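Local coordinates for glycosyl hydrolase family 61, 2 protein (Heterobasidion irregulare TC 32-1, PDB 5NNS), which oxidatively cleaves cellulose and related polysaccharides as a copper-dependent lytic polysaccharide monooxygenase, attacking the C1 position of the sugar at the scissile glycosidic bond, at residues L5-A10 against L151-L156; G16-P19 against G25-T28; S46-I51 against A99-L104. One frame throughout, in Å; residues are numbered along the deposited sequence.

Contact 1 (L5-A10 against L151-L156); sequences LAYSLA and LRHELL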
ATOM      1  N   LEU A   5      -6.639  -5.379   7.622  1.00 12.85           N
ATOM      2  CA  LEU A   5      -7.231  -5.469   8.955  1.00 12.90           C
ATOM      3  C   LEU A   5      -6.198  -5.625  10.071  1.00 13.20           C
ATOM      4  O   LEU A   5      -6.454  -5.219  11.202  1.00 13.43           O
ATOM      5  CB  LEU A   5      -8.198  -6.645   9.017  1.00 12.88           C
ATOM      6  CG  LEU A   5      -9.324  -6.679   7.986  1.00 12.70           C
ATOM      7  CD1 LEU A   5     -10.145  -7.933   8.220  1.00 12.78           C
ATOM      8  CD2 LEU A   5     -10.190  -5.429   8.054  1.00 12.63           C
ATOM      9  N   ALA A   6      -5.049  -6.222   9.760  1.00 13.19           N
ATOM     10  CA  ALA A   6      -4.016  -6.482  10.758  1.00 13.15           C
ATOM     11  C   ALA A   6      -2.656  -6.688  10.100  1.00 13.39           C
ATOM     12  O   ALA A   6      -2.559  -6.818   8.876  1.00 13.24           O
ATOM     13  CB  ALA A   6      -4.388  -7.704  11.586  1.00 13.06           C
ATOM     14  N   TYR A   7      -1.613  -6.718  10.930  1.00 13.53           N
ATOM     15  CA  TYR A   7      -0.246  -6.959  10.471  1.00 13.80           C
ATOM     16  C   TYR A   7       0.459  -8.002  11.332  1.00 14.36           C
ATOM     17  O   TYR A   7       0.094  -8.217  12.494  1.00 14.29           O
ATOM     18  CB  TYR A   7       0.578  -5.669  10.512  1.00 13.42           C
ATOM     19  CG  TYR A   7       0.023  -4.533   9.688  1.00 13.25           C
ATOM     20  CD1 TYR A   7      -0.921  -3.662  10.222  1.00 13.32           C
ATOM     21  CD2 TYR A   7       0.451  -4.316   8.378  1.00 13.13           C
ATOM     22  CE1 TYR A   7      -1.438  -2.612   9.473  1.00 13.26           C
ATOM     23  CE2 TYR A   7      -0.056  -3.268   7.623  1.00 13.08           C
ATOM     24  CZ  TYR A   7      -1.002  -2.423   8.174  1.00 12.99           C
ATOM     25  OH  TYR A   7      -1.514  -1.385   7.447  1.00 12.95           O
ATOM     26  N   SER A   8       1.451  -8.657  10.728  1.00 14.90           N
ATOM     27  CA  SER A   8       2.507  -9.359  11.455  1.00 15.31           C
ATOM     28  C   SER A   8       3.815  -8.769  10.946  1.00 15.81           C
ATOM     29  O   SER A   8       4.142  -8.913   9.767  1.00 15.92           O
ATOM     30  CB  SER A   8       2.454 -10.871  11.223  1.00 15.30           C
ATOM     31  OG  SER A   8       3.511 -11.540  11.897  1.00 15.20           O
ATOM     32  N   LEU A   9       4.530  -8.077  11.831  1.00 16.72           N
ATOM     33  CA  LEU A   9       5.742  -7.342  11.486  1.00 17.39           C
ATOM     34  C   LEU A   9       6.890  -7.855  12.356  1.00 18.05           C
ATOM     35  O   LEU A   9       6.881  -7.678  13.581  1.00 17.20           O
ATOM     36  CB  LEU A   9       5.539  -5.832  11.696  1.00 17.36           C
ATOM     37  CG  LEU A   9       4.269  -5.208  11.102  1.00 17.41           C
ATOM     38  CD1 LEU A   9       4.087  -3.789  11.612  1.00 17.42           C
ATOM     39  CD2 LEU A   9       4.283  -5.226   9.578  1.00 17.42           C
ATOM     40  N   ALA A  10       7.860  -8.509  11.711  1.00 18.86           N
ATOM     41  CA  ALA A  10       9.029  -9.076  12.382  1.00 19.01           C
ATOM     42  C   ALA A  10       8.627  -9.925  13.598  1.00 19.57           C
ATOM     43  O   ALA A  10       9.137  -9.732  14.707  1.00 19.39           O
ATOM     44  CB  ALA A  10       9.986  -7.960  12.770  1.00 19.19           C
ATOM     45  N   LEU A 151       4.455   2.606   6.322  1.00 15.75           N
ATOM     46  CA  LEU A 151       4.428   1.424   5.463  1.00 15.46           C
ATOM     47  C   LEU A 151       3.037   1.349   4.858  1.00 15.06           C
ATOM     48  O   LEU A 151       2.049   1.245   5.591  1.00 15.53           O
ATOM     49  CB  LEU A 151       4.692   0.153   6.273  1.00 15.70           C
ATOM     50  CG  LEU A 151       4.582  -1.190   5.533  1.00 15.67           C
ATOM     51  CD1 LEU A 151       5.688  -1.302   4.497  1.00 15.72           C
ATOM     52  CD2 LEU A 151       4.627  -2.363   6.507  1.00 15.69           C
ATOM     53  N   ARG A 152       2.975   1.363   3.527  1.00 14.12           N
ATOM     54  CA  ARG A 152       1.732   1.545   2.793  1.00 13.36           C
ATOM     55  C   ARG A 152       1.467   0.345   1.884  1.00 12.77           C
ATOM     56  O   ARG A 152       2.307   0.020   1.040  1.00 12.47           O
ATOM     57  CB  ARG A 152       1.823   2.839   1.971  1.00 13.46           C
ATOM     58  CG  ARG A 152       0.768   2.999   0.880  1.00 13.41           C
ATOM     59  CD  ARG A 152       0.811   4.377   0.256  1.00 13.53           C
ATOM     60  NE  ARG A 152      -0.432   4.696  -0.443  1.00 13.45           N
ATOM     61  CZ  ARG A 152      -0.711   4.388  -1.712  1.00 13.68           C
ATOM     62  NH1 ARG A 152       0.160   3.733  -2.475  1.00 13.72           N
ATOM     63  NH2 ARG A 152      -1.883   4.750  -2.222  1.00 13.73           N
ATOM     64  N   HIS A 153       0.305  -0.297   2.051  1.00 11.96           N
ATOM     65  CA  HIS A 153      -0.135  -1.381   1.156  1.00 11.52           C
ATOM     66  C   HIS A 153      -1.266  -0.881   0.278  1.00 11.16           C
ATOM     67  O   HIS A 153      -2.155  -0.178   0.758  1.00 10.99           O
ATOM     68  CB  HIS A 153      -0.597  -2.605   1.945  1.00 11.35           C
ATOM     69  CG  HIS A 153       0.511  -3.302   2.663  1.00 11.36           C
ATOM     70  ND1 HIS A 153       1.013  -2.852   3.863  1.00 11.43           N
ATOM     71  CD2 HIS A 153       1.231  -4.402   2.342  1.00 11.47           C
ATOM     72  CE1 HIS A 153       1.994  -3.649   4.253  1.00 11.55           C
ATOM     73  NE2 HIS A 153       2.142  -4.602   3.352  1.00 11.36           N
ATOM     74  N   GLU A 154      -1.232  -1.264  -1.000  1.00 10.75           N
ATOM     75  CA  GLU A 154      -2.204  -0.805  -1.972  1.00 10.49           C
ATOM     76  C   GLU A 154      -2.610  -1.912  -2.933  1.00 10.41           C
ATOM     77  O   GLU A 154      -1.758  -2.626  -3.484  1.00 10.28           O
ATOM     78  CB  GLU A 154      -1.654   0.376  -2.762  1.00 10.46           C
ATOM     79  CG  GLU A 154      -2.682   1.031  -3.671  1.00 10.38           C
ATOM     80  CD  GLU A 154      -2.178   2.306  -4.309  1.00 10.43           C
ATOM     81  OE1 GLU A 154      -0.982   2.377  -4.676  1.00 10.33           O
ATOM     82  OE2 GLU A 154      -2.980   3.258  -4.429  1.00 10.49           O
ATOM     83  N   LEU A 155      -3.921  -2.033  -3.122  1.00 10.17           N
ATOM     84  CA  LEU A 155      -4.497  -2.914  -4.123  1.00 10.11           C
ATOM     85  C   LEU A 155      -5.170  -2.042  -5.150  1.00 10.13           C
ATOM     86  O   LEU A 155      -5.916  -1.126  -4.797  1.00 10.43           O
ATOM     87  CB  LEU A 155      -5.516  -3.853  -3.488  1.00  9.97           C
ATOM     88  CG  LEU A 155      -5.012  -4.733  -2.341  1.00  9.91           C
ATOM     89  CD1 LEU A 155      -6.098  -5.708  -1.910  1.00  9.85           C
ATOM     90  CD2 LEU A 155      -3.747  -5.493  -2.707  1.00  9.87           C
ATOM     91  N   LEU A 156      -4.886  -2.309  -6.418  1.00 10.11           N
ATOM     92  CA  LEU A 156      -5.516  -1.606  -7.523  1.00 10.11           C
ATOM     93  C   LEU A 156      -6.342  -2.640  -8.270  1.00 10.08           C
ATOM     94  O   LEU A 156      -5.813  -3.380  -9.089  1.00  9.76           O
ATOM     95  CB  LEU A 156      -4.462  -0.955  -8.426  1.00 10.08           C
ATOM     96  CG  LEU A 156      -4.917  -0.397  -9.782  1.00 10.24           C
ATOM     97  CD1 LEU A 156      -6.132   0.506  -9.643  1.00 10.23           C
ATOM     98  CD2 LEU A 156      -3.773   0.322 -10.489  1.00 10.25           C
TER
HETATM   99  O   HOH W   1      -0.084  -0.892   5.340  1.00  9.74           O

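Contact 2 (G16-P19 against G25-T28); sequences GFVP and GQST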
ATOM      1  N   GLY A  16      -5.138  -3.699  13.340  1.00 21.40           N
ATOM      2  CA  GLY A  16      -5.327  -2.506  12.506  1.00 21.50           C
ATOM      3  C   GLY A  16      -6.516  -1.697  12.994  1.00 21.34           C
ATOM      4  O   GLY A  16      -7.133  -2.034  14.008  1.00 20.93           O
ATOM      5  N   PHE A  17      -6.844  -0.637  12.261  1.00 21.21           N
ATOM      6  CA  PHE A  17      -8.044   0.152  12.526  1.00 21.26           C
ATOM      7  C   PHE A  17      -9.278  -0.658  12.136  1.00 21.41           C
ATOM      8  O   PHE A  17      -9.221  -1.449  11.199  1.00 21.87           O
ATOM      9  CB  PHE A  17      -8.008   1.473  11.744  1.00 20.91           C
ATOM     10  CG  PHE A  17      -9.070   2.447  12.163  1.00 20.76           C
ATOM     11  CD1 PHE A  17      -8.878   3.265  13.272  1.00 20.69           C
ATOM     12  CD2 PHE A  17     -10.266   2.534  11.468  1.00 20.63           C
ATOM     13  CE1 PHE A  17      -9.855   4.152  13.673  1.00 20.66           C
ATOM     14  CE2 PHE A  17     -11.249   3.429  11.861  1.00 20.78           C
ATOM     15  CZ  PHE A  17     -11.044   4.237  12.970  1.00 20.57           C
ATOM     16  N   VAL A  18     -10.376  -0.467  12.867  1.00 21.51           N
ATOM     17  CA  VAL A  18     -11.663  -1.098  12.555  1.00 21.70           C
ATOM     18  C   VAL A  18     -12.550  -0.062  11.844  1.00 21.90           C
ATOM     19  O   VAL A  18     -13.031   0.876  12.484  1.00 21.45           O
ATOM     20  CB  VAL A  18     -12.381  -1.636  13.821  1.00 21.76           C
ATOM     21  CG1 VAL A  18     -13.732  -2.250  13.463  1.00 21.66           C
ATOM     22  CG2 VAL A  18     -11.508  -2.661  14.538  1.00 21.81           C
ATOM     23  N   PRO A  19     -12.755  -0.215  10.517  1.00 22.02           N
ATOM     24  CA  PRO A  19     -13.607   0.752   9.805  1.00 22.67           C
ATOM     25  C   PRO A  19     -15.073   0.731  10.245  1.00 22.96           C
ATOM     26  O   PRO A  19     -15.534  -0.247  10.838  1.00 22.13           O
ATOM     27  CB  PRO A  19     -13.480   0.331   8.331  1.00 22.17           C
ATOM     28  CG  PRO A  19     -12.976  -1.066   8.369  1.00 22.47           C
ATOM     29  CD  PRO A  19     -12.125  -1.172   9.590  1.00 21.91           C
ATOM     30  N   GLY A  25     -11.312   5.654  21.068  1.00 26.34           N
ATOM     31  CA  GLY A  25     -11.133   4.369  21.742  1.00 26.02           C
ATOM     32  C   GLY A  25     -10.239   3.373  21.020  1.00 25.98           C
ATOM     33  O   GLY A  25      -9.695   2.464  21.654  1.00 25.77           O
ATOM     34  N   GLN A  26     -10.088   3.520  19.702  1.00 25.27           N
ATOM     35  CA  GLN A  26      -9.261   2.598  18.924  1.00 24.21           C
ATOM     36  C   GLN A  26      -7.789   2.947  19.115  1.00 23.80           C
ATOM     37  O   GLN A  26      -7.436   4.112  19.302  1.00 24.24           O
ATOM     38  CB  GLN A  26      -9.649   2.628  17.441  1.00 24.01           C
ATOM     39  CG  GLN A  26     -11.101   2.240  17.181  1.00 23.44           C
ATOM     40  CD  GLN A  26     -11.355   1.722  15.770  1.00 23.27           C
ATOM     41  OE1 GLN A  26     -10.637   0.854  15.275  1.00 23.13           O
ATOM     42  NE2 GLN A  26     -12.392   2.237  15.125  1.00 22.81           N
ATOM     43  N   SER A  27      -6.938   1.928  19.095  1.00 23.02           N
ATOM     44  CA  SER A  27      -5.501   2.110  19.230  1.00 21.83           C
ATOM     45  C   SER A  27      -4.793   1.108  18.326  1.00 21.51           C
ATOM     46  O   SER A  27      -4.998  -0.102  18.449  1.00 20.95           O
ATOM     47  CB  SER A  27      -5.068   1.927  20.686  1.00 21.50           C
ATOM     48  OG  SER A  27      -3.782   2.483  20.891  1.00 20.95           O
ATOM     49  N   THR A  28      -3.976   1.619  17.412  1.00 21.08           N
ATOM     50  CA  THR A  28      -3.317   0.780  16.421  1.00 21.04           C
ATOM     51  C   THR A  28      -2.110   1.469  15.808  1.00 20.60           C
ATOM     52  O   THR A  28      -1.986   2.695  15.862  1.00 20.63           O
ATOM     53  CB  THR A  28      -4.298   0.356  15.295  1.00 21.45           C
ATOM     54  OG1 THR A  28      -3.574  -0.235  14.207  1.00 21.58           O
ATOM     55  CG2 THR A  28      -5.105   1.545  14.775  1.00 21.80           C
TER
HETATM   56  O   HOH W   2      -8.392  -0.460  16.082  1.00 35.63           O

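Contact 3 (S46-I51 against A99-L104); sequences SISCNI and ATTSSL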
ATOM      1  N   SER A  46      -6.705  12.131  -0.436  1.00 15.57           N
ATOM      2  CA  SER A  46      -6.510  11.124   0.617  1.00 15.70           C
ATOM      3  C   SER A  46      -6.031   9.747   0.115  1.00 15.48           C
ATOM      4  O   SER A  46      -6.126   8.754   0.841  1.00 15.45           O
ATOM      5  CB  SER A  46      -7.825  10.957   1.383  1.00 15.79           C
ATOM      6  OG  SER A  46      -8.225  12.189   1.961  1.00 16.28           O
ATOM      7  N   ILE A  47      -5.509   9.677  -1.109  1.00 15.27           N
ATOM      8  CA  ILE A  47      -5.089   8.389  -1.678  1.00 15.10           C
ATOM      9  C   ILE A  47      -3.852   7.790  -0.983  1.00 14.78           C
ATOM     10  O   ILE A  47      -3.631   6.580  -1.077  1.00 14.23           O
ATOM     11  CB  ILE A  47      -4.903   8.459  -3.218  1.00 15.17           C
ATOM     12  CG1 ILE A  47      -4.941   7.041  -3.831  1.00 15.18           C
ATOM     13  CG2 ILE A  47      -3.631   9.225  -3.589  1.00 15.15           C
ATOM     14  CD1 ILE A  47      -5.086   7.003  -5.336  1.00 15.37           C
ATOM     15  N   SER A  48      -3.072   8.617  -0.272  1.00 14.64           N
ATOM     16  CA  SER A  48      -1.899   8.131   0.460  1.00 14.81           C
ATOM     17  C   SER A  48      -2.263   7.122   1.549  1.00 14.95           C
ATOM     18  O   SER A  48      -1.720   6.019   1.564  1.00 14.50           O
ATOM     19  CB  SER A  48      -1.086   9.280   1.067  1.00 14.83           C
ATOM     20  OG  SER A  48      -1.875  10.082   1.926  1.00 15.27           O
ATOM     21  N   CYS A  49      -3.185   7.496   2.442  1.00 15.42           N
ATOM     22  CA  CYS A  49      -3.548   6.642   3.581  1.00 15.69           C
ATOM     23  C   CYS A  49      -5.050   6.444   3.779  1.00 15.77           C
ATOM     24  O   CYS A  49      -5.498   6.102   4.877  1.00 15.71           O
ATOM     25  CB  CYS A  49      -2.869   7.174   4.847  1.00 16.00           C
ATOM     26  SG  CYS A  49      -1.068   7.119   4.730  1.00 16.54           S
ATOM     27  N   ASN A  50      -5.809   6.604   2.689  1.00 15.71           N
ATOM     28  CA  ASN A  50      -7.264   6.424   2.657  1.00 15.43           C
ATOM     29  C   ASN A  50      -8.005   7.564   3.350  1.00 15.45           C
ATOM     30  O   ASN A  50      -7.383   8.502   3.837  1.00 15.28           O
ATOM     31  CB  ASN A  50      -7.683   5.059   3.241  1.00 15.16           C
ATOM     32  CG  ASN A  50      -8.787   4.387   2.437  1.00 14.92           C
ATOM     33  OD1 ASN A  50      -9.698   5.053   1.923  1.00 14.58           O
ATOM     34  ND2 ASN A  50      -8.721   3.063   2.338  1.00 14.64           N
ATOM     35  N   ILE A  51      -9.334   7.479   3.350  1.00 15.73           N
ATOM     36  CA  ILE A  51     -10.204   8.456   3.983  1.00 16.09           C
ATOM     37  C   ILE A  51     -10.595   7.956   5.388  1.00 16.71           C
ATOM     38  O   ILE A  51     -11.122   6.854   5.509  1.00 16.40           O
ATOM     39  CB  ILE A  51     -11.479   8.701   3.139  1.00 15.99           C
ATOM     40  CG1 ILE A  51     -11.109   9.344   1.792  1.00 15.97           C
ATOM     41  CG2 ILE A  51     -12.469   9.598   3.888  1.00 16.06           C
ATOM     42  CD1 ILE A  51     -12.200   9.270   0.738  1.00 15.96           C
ATOM     43  N   ALA A  99       2.626  13.721  11.105  1.00 24.27           N
ATOM     44  CA  ALA A  99       2.958  13.936   9.693  1.00 23.55           C
ATOM     45  C   ALA A  99       1.709  13.946   8.823  1.00 22.80           C
ATOM     46  O   ALA A  99       0.817  13.120   9.013  1.00 22.94           O
ATOM     47  CB  ALA A  99       3.916  12.855   9.209  1.00 23.24           C
ATOM     48  N   THR A 100       1.651  14.885   7.880  1.00 22.55           N
ATOM     49  CA  THR A 100       0.636  14.885   6.822  1.00 22.24           C
ATOM     50  C   THR A 100       1.142  13.932   5.733  1.00 21.44           C
ATOM     51  O   THR A 100       2.163  14.204   5.093  1.00 21.10           O
ATOM     52  CB  THR A 100       0.409  16.307   6.248  1.00 22.68           C
ATOM     53  OG1 THR A 100       0.037  17.197   7.303  1.00 23.01           O
ATOM     54  CG2 THR A 100      -0.698  16.317   5.209  1.00 22.92           C
ATOM     55  N   THR A 101       0.442  12.812   5.542  1.00 20.34           N
ATOM     56  CA  THR A 101       0.948  11.722   4.691  1.00 19.82           C
ATOM     57  C   THR A 101       0.949  12.093   3.198  1.00 19.69           C
ATOM     58  O   THR A 101       1.779  11.584   2.431  1.00 19.19           O
ATOM     59  CB  THR A 101       0.191  10.389   4.922  1.00 19.28           C
ATOM     60  OG1 THR A 101      -1.193  10.546   4.606  1.00 18.70           O
ATOM     61  CG2 THR A 101       0.344   9.916   6.378  1.00 19.13           C
ATOM     62  N   SER A 102       0.040  12.992   2.806  1.00 19.61           N
ATOM     63  CA  SER A 102      -0.014  13.525   1.437  1.00 19.68           C
ATOM     64  C   SER A 102       1.189  14.394   1.042  1.00 19.81           C
ATOM     65  O   SER A 102       1.400  14.633  -0.150  1.00 19.86           O
ATOM     66  CB  SER A 102      -1.304  14.323   1.220  1.00 19.71           C
ATOM     67  OG  SER A 102      -1.388  15.418   2.118  1.00 19.84           O
ATOM     68  N   SER A 103       1.960  14.868   2.024  1.00 19.62           N
ATOM     69  CA  SER A 103       3.162  15.665   1.766  1.00 19.32           C
ATOM     70  C   SER A 103       4.449  14.846   1.697  1.00 18.65           C
ATOM     71  O   SER A 103       5.506  15.404   1.413  1.00 18.47           O
ATOM     72  CB  SER A 103       3.314  16.746   2.842  1.00 19.56           C
ATOM     73  OG  SER A 103       3.681  16.175   4.087  1.00 20.18           O
ATOM     74  N   LEU A 104       4.375  13.539   1.946  1.00 17.98           N
ATOM     75  CA  LEU A 104       5.580  12.721   2.056  1.00 17.55           C
ATOM     76  C   LEU A 104       6.102  12.278   0.697  1.00 17.38           C
ATOM     77  O   LEU A 104       5.394  12.342  -0.318  1.00 16.57           O
ATOM     78  CB  LEU A 104       5.329  11.497   2.944  1.00 17.57           C
ATOM     79  CG  LEU A 104       4.742  11.800   4.332  1.00 17.77           C
ATOM     80  CD1 LEU A 104       4.582  10.509   5.121  1.00 17.71           C
ATOM     81  CD2 LEU A 104       5.591  12.810   5.100  1.00 17.78           C
TER

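Contact 1 (L5-A10 against L151-L156)
Tyr7 and His153 meet inside the immunoglobulin-like beta-sandwich of the AA9 enzymes, where strand 4-9 of one sheet faces strand 147-157 of the other. This is packing between sheets, with all four touching residues buried. The two rings slide past each other in opposite directions, their planes 49° apart and their centroids 5.9 Å from one another, so the pair is oblique. Contact is made by one corner of the phenol: Tyr7 CE2 lies 3.9 Å from His153 ND1, which sits at the edge of the tyrosine ring. With CG opposite the carbonyl carbon in both (chi1 -58° for Tyr7, -68° for His153), the rings pass each other and present OH and ND1 to the same water.

That water bridges the polar side. It lies in the plane of both rings and donates to Leu151 O, tying the backbone of strand 147-157 to the two aromatic side chains. Tyr7 OH has a further partner in Gln30 NE2, so the hydroxyl is gripped from both a loop and the water.

The second half of the interface is looser and wholly apolar, a single methyl-to-methyl approach of 4.2 Å between Leu9 CD2 and Leu151 CD2. Val71 and Ile29 pack on Leu9, while Met89 and Leu173 pack on Leu151. Alternation along the first strand turns Ser8 to the outer, partly exposed side, where its hydroxyl bonds a glycerol, probably from the crystallisation liquor. On strand 147-157, Arg152 faces away from the first sheet and forms a salt bridge with Glu154 through two weak bonds. At the heart of the contact, the water oxygen stands 2.6 Å from Tyr7 OH and 2.7 Å from His153 ND1.

Contact 2 (G16-P19 against G25-T28)
Gln26 lays its side-chain amide over one face of the Phe17 ring and pairs with the backbone of Val18, within the long connection between strands 12-15 and 63-66. Amide and ring planes are 17° apart and stacked, and Gln26 NE2 lies 3.2 Å from Phe17 CZ, toward the rim. Phe17 CG opposite its backbone N (chi1 -169°) turns the ring under the amide.

Val18 N donates to Gln26 OE1 at 2.8 Å, on a lone pair in the carbonyl plane. In return Gln26 NE2 donates to Val18 O at 3.0 Å, nearly straight at 168° and close to the plane of the amide. A second bond from NE2 reaches Thr22 O in the intervening turn, while OE1 also accepts from a water, 2.7 Å away, that donates to Gly16 O.

Thr28 closes the other end. Its CG2 methyl sits at the edge of the Phe17 ring, and OG1 bonds to Asn15 O and Gln30 N. Phe17 N is taken up by Gln30 OE1.

With two partners on each of its polar atoms, the Gln26 amide is held in position and in rotation, and it stitches together the loop that contains Tyr20, a glucan-binding residue.

Contact 3 (S46-I51 against A99-L104)
Two loops meet here through a small, mostly polar and buried contact. Segment 46-51 belongs to the long connection between strands 12-15 and 63-66; segment 99-104 belongs to the loop that leads from strand 85-91 to strand 106-116. At its centre is a hydroxyl-to-hydroxyl hydrogen bond of 2.8 Å between Ser48 OG and Thr101 OG1. Each oxygen stands between its own backbone N and carbonyl carbon (chi1 57° for Ser48, 61° for Thr101), which points the two oxygens at each other.

Cys49 completes the contact from the next position. Its SG lies alongside Thr101, 3.4 Å from OG1 and 3.5 Å from both CB and CG2 of that threonine, so sulfur touches the polar and the methyl branch alike. The same sulfur is bound in a disulfide to Cys170 of strand 165-176. Trp106, at the start of strand 106-116, touches both Ser48 and Cys49.

Thr101 begins a short 3-10 segment, 101-103. The turn is braced from within by Thr100 O, which accepts from Ser103 N at 3.1 Å and from Ser103 OG at 2.7 Å.

The chemistry thus joins a covalent link to a neutral hydrogen bond: the disulfide ties loop 46-51 to the sheet, and the adjacent hydroxyls of Ser48 and Thr101 tie that loop to the 3-10 turn, with Arg152 and Arg31 lying alongside.

How the contacts relate
From the N terminus, strand 4-9 opens contact 1, which closes the longest of the three loops. Contact 2 opens and closes within it, joining 16-19 to 25-28 across a short turn. Contact 3 then opens at 46-51 and closes at 99-104, before strand 147-157 at last completes contact 1. Contacts 2 and 3 therefore follow in series, both enclosed by contact 1, and none cross. Contact 1 joins the two sheets, whereas contact 2 joins two parts of one loop and contact 3 joins two loops. Arg152 connects contacts 1 and 3 through probable hydrogen bonds to Ile47 O and Ser48 O. Contacts 1 and 2 do not touch, yet Gln30 has a bond into each.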